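Side-chain contacts in 2,3,4,5-tetrahydropyridine-2,6-dicarboxylate N-succinyltransferase (Campylobacter jejuni, PDB 2RIJ), which probably catalyses the succinyl-CoA-dependent conversion of cyclic tetrahydrodipicolinate into acyclic N-succinyl-L-2-amino-6-oxopimelate, a step of lysine biosynthesis: residues M63-M68 / I90-S95; K113-K118 / D122-V127. All blocks are in the same frame, centred on the assembly; numbering follows the deposited sequence.

Interaction 1. Residues M63-M68 / I90-S95; sequences MLEAFM and IDFALS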
HETATM    1  N   MSE A  63      28.454  45.697  47.034  1.00 25.03           N
HETATM    2  CA  MSE A  63      28.429  44.367  47.660  0.50 24.64           C
HETATM    3  C   MSE A  63      29.788  43.700  47.647  1.00 23.36           C
HETATM    4  O   MSE A  63      30.234  43.145  48.635  1.00 25.33           O
HETATM    5  CB  MSE A  63      27.471  43.420  46.924  0.50 23.70           C
HETATM    6  CG  MSE A  63      26.016  43.776  47.018  0.50 31.59           C
HETATM    7 SE   MSE A  63      25.379  44.123  48.827  0.38 40.48          SE
HETATM    8  CE  MSE A  63      26.242  42.677  49.837  0.50 36.63           C
ATOM      9  N   LEU A  64      30.442  43.734  46.492  1.00 26.32           N
ATOM     10  CA  LEU A  64      31.791  43.186  46.357  1.00 25.23           C
ATOM     11  C   LEU A  64      32.755  43.914  47.294  1.00 25.57           C
ATOM     12  O   LEU A  64      33.618  43.290  47.943  1.00 25.39           O
ATOM     13  CB  LEU A  64      32.268  43.296  44.912  1.00 26.28           C
ATOM     14  CG  LEU A  64      31.507  42.349  43.964  1.00 26.50           C
ATOM     15  CD1 LEU A  64      31.836  42.689  42.519  1.00 23.82           C
ATOM     16  CD2 LEU A  64      31.809  40.876  44.322  1.00 26.29           C
ATOM     17  N   GLU A  65      32.617  45.236  47.368  1.00 24.86           N
ATOM     18  CA  GLU A  65      33.449  46.020  48.285  1.00 25.30           C
ATOM     19  C   GLU A  65      33.195  45.691  49.781  1.00 24.28           C
ATOM     20  O   GLU A  65      34.107  45.758  50.579  1.00 26.61           O
ATOM     21  CB  GLU A  65      33.277  47.499  48.009  1.00 25.76           C
ATOM     22  CG  GLU A  65      34.083  48.420  48.905  1.00 28.89           C
ATOM     23  CD  GLU A  65      35.595  48.329  48.703  1.00 31.58           C
ATOM     24  OE1 GLU A  65      36.079  47.699  47.728  1.00 30.69           O
ATOM     25  OE2 GLU A  65      36.313  48.928  49.537  1.00 33.64           O
ATOM     26  N   ALA A  66      31.972  45.327  50.156  1.00 23.53           N
ATOM     27  CA  ALA A  66      31.703  44.944  51.525  1.00 23.81           C
ATOM     28  C   ALA A  66      32.607  43.771  51.941  1.00 22.68           C
ATOM     29  O   ALA A  66      33.107  43.730  53.046  1.00 24.67           O
ATOM     30  CB  ALA A  66      30.236  44.598  51.703  1.00 22.84           C
ATOM     31  N   PHE A  67      32.806  42.840  51.023  1.00 22.10           N
ATOM     32  CA  PHE A  67      33.611  41.668  51.237  1.00 23.67           C
ATOM     33  C   PHE A  67      35.081  42.036  51.209  1.00 25.18           C
ATOM     34  O   PHE A  67      35.826  41.645  52.104  1.00 24.80           O
ATOM     35  CB  PHE A  67      33.319  40.614  50.170  1.00 23.33           C
ATOM     36  CG  PHE A  67      31.942  40.010  50.268  1.00 20.14           C
ATOM     37  CD1 PHE A  67      31.545  39.334  51.388  1.00 27.19           C
ATOM     38  CD2 PHE A  67      31.069  40.097  49.209  1.00 18.77           C
ATOM     39  CE1 PHE A  67      30.278  38.783  51.470  1.00 26.90           C
ATOM     40  CE2 PHE A  67      29.774  39.517  49.278  1.00 22.37           C
ATOM     41  CZ  PHE A  67      29.402  38.884  50.420  1.00 23.20           C
HETATM   42  N   MSE A  68      35.481  42.811  50.209  1.00 26.29           N
HETATM   43  CA  MSE A  68      36.885  43.204  50.096  1.00 27.85           C
HETATM   44  C   MSE A  68      37.337  44.011  51.295  1.00 28.49           C
HETATM   45  O   MSE A  68      38.467  43.829  51.763  1.00 28.10           O
HETATM   46  CB  MSE A  68      37.129  43.966  48.818  1.00 27.23           C
HETATM   47  CG  MSE A  68      37.031  43.070  47.597  1.00 28.74           C
HETATM   48 SE   MSE A  68      37.537  43.990  45.943  0.75 35.00          SE
HETATM   49  CE  MSE A  68      35.893  45.026  45.525  1.00 21.72           C
ATOM     50  N   ILE A  90      25.987  43.741  55.337  1.00 24.76           N
ATOM     51  CA  ILE A  90      24.709  44.393  55.073  0.50 24.54           C
ATOM     52  C   ILE A  90      24.763  45.834  55.575  1.00 23.84           C
ATOM     53  O   ILE A  90      24.347  46.762  54.872  1.00 24.72           O
ATOM     54  CB  ILE A  90      23.545  43.608  55.726  0.50 25.58           C
ATOM     55  CG1 ILE A  90      23.386  42.253  55.022  0.50 26.65           C
ATOM     56  CG2 ILE A  90      22.275  44.400  55.633  0.50 22.43           C
ATOM     57  CD1 ILE A  90      23.002  41.107  55.928  0.50 24.13           C
ATOM     58  N   ASP A  91      25.298  46.027  56.786  1.00 22.98           N
ATOM     59  CA  ASP A  91      25.417  47.371  57.361  1.00 25.30           C
ATOM     60  C   ASP A  91      26.384  48.268  56.557  1.00 25.44           C
ATOM     61  O   ASP A  91      26.110  49.458  56.333  1.00 26.92           O
ATOM     62  CB  ASP A  91      25.849  47.282  58.820  1.00 27.52           C
ATOM     63  CG  ASP A  91      24.731  46.792  59.729  1.00 32.72           C
ATOM     64  OD1 ASP A  91      23.533  47.044  59.437  1.00 34.54           O
ATOM     65  OD2 ASP A  91      25.068  46.164  60.749  1.00 30.87           O
ATOM     66  N   PHE A  92      27.479  47.684  56.085  1.00 24.33           N
ATOM     67  CA  PHE A  92      28.407  48.402  55.250  1.00 23.84           C
ATOM     68  C   PHE A  92      27.681  48.867  53.986  1.00 24.37           C
ATOM     69  O   PHE A  92      27.809  50.021  53.604  1.00 24.25           O
ATOM     70  CB  PHE A  92      29.586  47.539  54.848  1.00 22.03           C
ATOM     71  CG  PHE A  92      30.517  48.220  53.882  1.00 27.32           C
ATOM     72  CD1 PHE A  92      31.490  49.075  54.340  1.00 32.32           C
ATOM     73  CD2 PHE A  92      30.404  48.024  52.523  1.00 23.74           C
ATOM     74  CE1 PHE A  92      32.338  49.731  53.436  1.00 33.82           C
ATOM     75  CE2 PHE A  92      31.228  48.666  51.646  1.00 33.27           C
ATOM     76  CZ  PHE A  92      32.189  49.516  52.094  1.00 27.71           C
ATOM     77  N   ALA A  93      26.965  47.956  53.325  1.00 24.71           N
ATOM     78  CA  ALA A  93      26.286  48.275  52.056  1.00 24.67           C
ATOM     79  C   ALA A  93      25.241  49.384  52.284  1.00 24.20           C
ATOM     80  O   ALA A  93      25.214  50.369  51.568  1.00 22.06           O
ATOM     81  CB  ALA A  93      25.642  46.986  51.432  1.00 20.81           C
ATOM     82  N   LEU A  94      24.424  49.247  53.328  1.00 25.71           N
ATOM     83  CA  LEU A  94      23.392  50.235  53.652  1.00 24.57           C
ATOM     84  C   LEU A  94      23.948  51.606  53.991  1.00 25.68           C
ATOM     85  O   LEU A  94      23.316  52.651  53.709  1.00 25.92           O
ATOM     86  CB  LEU A  94      22.505  49.740  54.778  1.00 23.39           C
ATOM     87  CG  LEU A  94      21.449  48.706  54.342  1.00 25.88           C
ATOM     88  CD1 LEU A  94      20.835  48.050  55.566  1.00 26.08           C
ATOM     89  CD2 LEU A  94      20.407  49.336  53.402  1.00 25.29           C
ATOM     90  N   SER A  95      25.142  51.638  54.561  1.00 27.13           N
ATOM     91  CA  SER A  95      25.782  52.915  54.820  1.00 30.04           C
ATOM     92  C   SER A  95      26.274  53.586  53.517  1.00 27.34           C
ATOM     93  O   SER A  95      26.139  54.801  53.363  1.00 27.32           O
ATOM     94  CB  SER A  95      26.881  52.787  55.884  1.00 33.50           C
ATOM     95  OG  SER A  95      28.054  52.204  55.374  1.00 45.26           O
TER

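Interaction 2. Residues K113-K118 / D122-V127; sequences KIIKDK and DEFSFV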
ATOM      1  N   LYS A 113      17.591  46.178  53.303  1.00 24.78           N
ATOM      2  CA  LYS A 113      16.853  46.556  54.512  1.00 25.63           C
ATOM      3  C   LYS A 113      16.133  45.331  55.053  1.00 25.15           C
ATOM      4  O   LYS A 113      16.120  45.083  56.263  1.00 25.86           O
ATOM      5  CB  LYS A 113      15.844  47.647  54.210  1.00 25.34           C
ATOM      6  CG  LYS A 113      16.464  48.952  53.838  1.00 25.43           C
ATOM      7  CD  LYS A 113      15.392  49.928  53.396  1.00 35.56           C
ATOM      8  CE  LYS A 113      16.013  51.204  52.865  1.00 37.71           C
ATOM      9  NZ  LYS A 113      15.006  52.291  52.716  1.00 39.08           N
ATOM     10  N   ILE A 114      15.537  44.556  54.157  1.00 25.91           N
ATOM     11  CA  ILE A 114      14.778  43.357  54.558  1.00 26.46           C
ATOM     12  C   ILE A 114      15.691  42.281  55.135  1.00 26.88           C
ATOM     13  O   ILE A 114      15.398  41.713  56.166  1.00 26.86           O
ATOM     14  CB  ILE A 114      13.933  42.781  53.376  1.00 26.93           C
ATOM     15  CG1 ILE A 114      12.711  43.662  53.118  1.00 29.31           C
ATOM     16  CG2 ILE A 114      13.443  41.351  53.695  1.00 25.67           C
ATOM     17  CD1 ILE A 114      12.102  43.575  51.694  1.00 27.90           C
ATOM     18  N   ILE A 115      16.821  42.032  54.476  1.00 27.81           N
ATOM     19  CA  ILE A 115      17.759  41.027  54.941  1.00 29.09           C
ATOM     20  C   ILE A 115      18.323  41.425  56.318  1.00 29.63           C
ATOM     21  O   ILE A 115      18.442  40.582  57.192  1.00 29.06           O
ATOM     22  CB  ILE A 115      18.882  40.808  53.912  1.00 31.00           C
ATOM     23  CG1 ILE A 115      18.316  40.111  52.667  1.00 30.57           C
ATOM     24  CG2 ILE A 115      20.034  39.984  54.496  1.00 26.65           C
ATOM     25  CD1 ILE A 115      19.301  40.141  51.496  1.00 31.77           C
ATOM     26  N   LYS A 116      18.635  42.704  56.505  1.00 28.31           N
ATOM     27  CA  LYS A 116      19.130  43.189  57.822  1.00 30.48           C
ATOM     28  C   LYS A 116      18.105  42.890  58.890  1.00 31.86           C
ATOM     29  O   LYS A 116      18.414  42.291  59.907  1.00 29.16           O
ATOM     30  CB  LYS A 116      19.385  44.685  57.816  1.00 30.22           C
ATOM     31  CG  LYS A 116      19.982  45.192  59.148  1.00 31.05           C
ATOM     32  CD  LYS A 116      20.026  46.690  59.225  1.00 30.36           C
ATOM     33  CE  LYS A 116      20.354  47.171  60.669  1.00 36.17           C
ATOM     34  NZ  LYS A 116      21.467  46.470  61.400  1.00 25.87           N
ATOM     35  N   ASP A 117      16.874  43.296  58.632  1.00 31.60           N
ATOM     36  CA  ASP A 117      15.765  42.977  59.521  1.00 32.22           C
ATOM     37  C   ASP A 117      15.538  41.481  59.793  1.00 32.57           C
ATOM     38  O   ASP A 117      15.188  41.111  60.914  1.00 34.54           O
ATOM     39  CB  ASP A 117      14.498  43.644  58.983  1.00 32.39           C
ATOM     40  CG  ASP A 117      13.293  43.434  59.888  1.00 45.18           C
ATOM     41  OD1 ASP A 117      13.411  43.722  61.090  1.00 60.66           O
ATOM     42  OD2 ASP A 117      12.232  42.986  59.393  1.00 52.12           O
ATOM     43  N   LYS A 118      15.772  40.604  58.819  1.00 30.24           N
ATOM     44  CA  LYS A 118      15.575  39.179  59.021  1.00 30.51           C
ATOM     45  C   LYS A 118      16.883  38.397  59.091  1.00 30.78           C
ATOM     46  O   LYS A 118      16.893  37.185  58.825  1.00 32.03           O
ATOM     47  CB  LYS A 118      14.723  38.596  57.881  1.00 32.35           C
ATOM     48  CG  LYS A 118      13.478  39.389  57.506  1.00 34.71           C
ATOM     49  CD  LYS A 118      12.474  39.317  58.611  1.00 44.90           C
ATOM     50  CE  LYS A 118      11.109  39.804  58.186  1.00 54.70           C
ATOM     51  NZ  LYS A 118      10.214  39.666  59.370  1.00 57.05           N
ATOM     52  N   ASP A 122      24.739  32.574  58.148  1.00 29.72           N
ATOM     53  CA  ASP A 122      24.822  31.550  57.109  1.00 30.98           C
ATOM     54  C   ASP A 122      23.542  31.307  56.288  1.00 29.97           C
ATOM     55  O   ASP A 122      23.403  30.277  55.649  1.00 32.19           O
ATOM     56  CB  ASP A 122      25.303  30.232  57.719  1.00 32.18           C
ATOM     57  CG  ASP A 122      26.650  30.369  58.381  1.00 37.11           C
ATOM     58  OD1 ASP A 122      27.614  30.782  57.697  1.00 42.41           O
ATOM     59  OD2 ASP A 122      26.725  30.091  59.591  1.00 45.41           O
ATOM     60  N   GLU A 123      22.635  32.252  56.309  1.00 29.05           N
ATOM     61  CA  GLU A 123      21.307  32.120  55.700  1.00 29.74           C
ATOM     62  C   GLU A 123      21.311  32.749  54.297  1.00 28.72           C
ATOM     63  O   GLU A 123      20.586  32.313  53.403  1.00 26.17           O
ATOM     64  CB  GLU A 123      20.326  32.876  56.611  1.00 30.58           C
ATOM     65  CG  GLU A 123      18.853  32.937  56.187  1.00 32.78           C
ATOM     66  CD  GLU A 123      18.048  31.737  56.635  1.00 39.08           C
ATOM     67  OE1 GLU A 123      18.650  30.814  57.209  1.00 35.40           O
ATOM     68  OE2 GLU A 123      16.822  31.734  56.423  1.00 36.71           O
ATOM     69  N   PHE A 124      22.098  33.817  54.128  1.00 23.26           N
ATOM     70  CA  PHE A 124      22.111  34.606  52.923  1.00 23.50           C
ATOM     71  C   PHE A 124      23.496  34.645  52.298  1.00 24.39           C
ATOM     72  O   PHE A 124      24.527  34.687  52.994  1.00 24.97           O
ATOM     73  CB  PHE A 124      21.630  36.024  53.213  1.00 25.86           C
ATOM     74  CG  PHE A 124      20.294  36.095  53.863  1.00 22.62           C
ATOM     75  CD1 PHE A 124      19.144  36.021  53.118  1.00 22.70           C
ATOM     76  CD2 PHE A 124      20.186  36.311  55.235  1.00 28.25           C
ATOM     77  CE1 PHE A 124      17.867  36.091  53.725  1.00 27.00           C
ATOM     78  CE2 PHE A 124      18.928  36.391  55.855  1.00 29.35           C
ATOM     79  CZ  PHE A 124      17.773  36.297  55.106  1.00 31.01           C
ATOM     80  N   SER A 125      23.518  34.614  50.972  1.00 25.54           N
ATOM     81  CA  SER A 125      24.772  34.584  50.213  0.50 24.56           C
ATOM     82  C   SER A 125      24.667  35.460  48.975  1.00 24.80           C
ATOM     83  O   SER A 125      23.665  35.437  48.252  1.00 24.04           O
ATOM     84  CB  SER A 125      25.140  33.164  49.772  0.50 24.79           C
ATOM     85  OG  SER A 125      25.590  32.355  50.847  0.50 22.09           O
ATOM     86  N   PHE A 126      25.711  36.241  48.747  1.00 22.68           N
ATOM     87  CA  PHE A 126      25.870  36.970  47.509  1.00 23.25           C
ATOM     88  C   PHE A 126      26.396  36.030  46.433  1.00 22.06           C
ATOM     89  O   PHE A 126      27.304  35.214  46.661  1.00 22.18           O
ATOM     90  CB  PHE A 126      26.839  38.106  47.704  1.00 25.24           C
ATOM     91  CG  PHE A 126      27.034  38.954  46.494  1.00 23.07           C
ATOM     92  CD1 PHE A 126      26.069  39.868  46.110  1.00 26.63           C
ATOM     93  CD2 PHE A 126      28.190  38.837  45.732  1.00 28.03           C
ATOM     94  CE1 PHE A 126      26.277  40.673  45.008  1.00 27.48           C
ATOM     95  CE2 PHE A 126      28.390  39.622  44.621  1.00 28.04           C
ATOM     96  CZ  PHE A 126      27.456  40.557  44.271  1.00 21.00           C
ATOM     97  N   VAL A 127      25.784  36.111  45.263  1.00 21.89           N
ATOM     98  CA  VAL A 127      26.074  35.202  44.156  1.00 23.20           C
ATOM     99  C   VAL A 127      26.229  36.075  42.935  1.00 23.70           C
ATOM    100  O   VAL A 127      25.356  36.855  42.637  1.00 21.61           O
ATOM    101  CB  VAL A 127      24.928  34.177  43.950  1.00 25.14           C
ATOM    102  CG1 VAL A 127      25.270  33.174  42.870  1.00 21.86           C
ATOM    103  CG2 VAL A 127      24.597  33.474  45.281  1.00 22.41           C
TER

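Interaction 1. Residues M63-M68 / I90-S95
Phe-92 reaches from its helix onto the backbone of 63-68, and Ala-66 takes the contact. The CD2 atom of Phe-92 lies 3.5 Å from Ala-66 CA, with Ala-66 CB equally near. CE2 of Phe-92 approaches Ala-66 N at 3.7 Å. The alanine approaches the ring obliquely, with its main chain as much as with its methyl. Farther round the rim, Phe-92 CZ touches the aliphatic part of Glu-65, 3.9 Å from Glu-65 CG. The ring gets this far because Phe-92 has CG anti to the backbone N (chi1 175°) on a CB that is directed at the facing helix. A smaller contact lies beside it, where the selenium of selenomethionine Met-63 sits 3.9 Å from Ala-93 CB; two conformers of Met-63 are deposited, so this one is less certain.

The two elements are the helices 57-69 and 87-96 of the N-terminal part of the chain, packed helix to helix. Their segment axes approach to 9.0 Å, with directions 130° apart. The small residues Ala-66 and Ala-93 line the interface, and the ring lies along the flank of helix 57-69, against Ala-66 and the stem of Glu-65. No hydrogen bond crosses it.

Outward from this layer, Glu-65 bends at chi2 and turns its carboxylate to Lys-19, which forms a salt bridge with OE1. Leu-112 of helix 107-117 touches both Met-63 and Ala-93. Phe-126 of strand 124-129 packs on Met-63 and also meets Leu-64 and Phe-67.

Interaction 2. Residues K113-K118 / D122-V127
Ile-115 places CG1 anti to its carbonyl carbon (chi1 -70°), which leaves the CG2 methyl anti to the backbone N; with CB turned toward segment 122-127, this carries the methyl over the ring of Phe-124. On the strand side, Phe-124 places CG anti to its own carbonyl carbon (chi1 -55°), bringing a ring face under the isoleucine. The result is a CH-pi contact: Ile-115 CG2 stands 3.9 Å from the centroid of the Phe-124 ring, 17° off the ring normal. Its nearest ring atom is CD2 of Phe-124, 3.7 Å from Ile-115 CG2. The other branch is looser, with Ile-115 CG1 at 4.2 Å from Phe-124 CD1.

The opposite face of the same ring is met by Glu-123 CG, from the preceding residue of the chain, so the ring lies between two aliphatic groups. In the ring plane, at its edge, comes a polar atom: Lys-118 O is 3.7 Å from Phe-124 CE2. Lys-118 is the first residue after helix 107-117 to leave helical geometry, and there its carbonyl faces the aromatic rim. No hydrogen bond joins the two segments.

Other elements close in around the pair. Ile-30 of strand 27-35 and Ile-90 of helix 87-96 touch Ile-115, while Met-192 of the second subunit packs against both Ile-115 and Phe-124. Strand 124-129 runs antiparallel between strands 27-35 and 80-84, and the contact is that of a helix laid on an antiparallel sheet, joined to its strand by a short loop, with a side chain of the helix seated on a strand aromatic.

Overall arrangement
Both interactions are largely buried, lie in the N-terminal region away from the predicted succinyl-CoA sites, and have centres 12 Å apart. They share no segment yet join directly, through apolar packing between the two contacts and a salt bridge from Asp-91 to Lys-116. Interaction 1 joins one helix to another, and its phenylalanine meets an alanine, its backbone and a glutamate stem obliquely; interaction 2 sets a helix on the sheet, and its phenylalanine takes a methyl of a branched side chain over one face. Their settings differ too. No other chain touches 63-68 or 90-95, whereas 113-118 and 122-127 also pack against the second subunit.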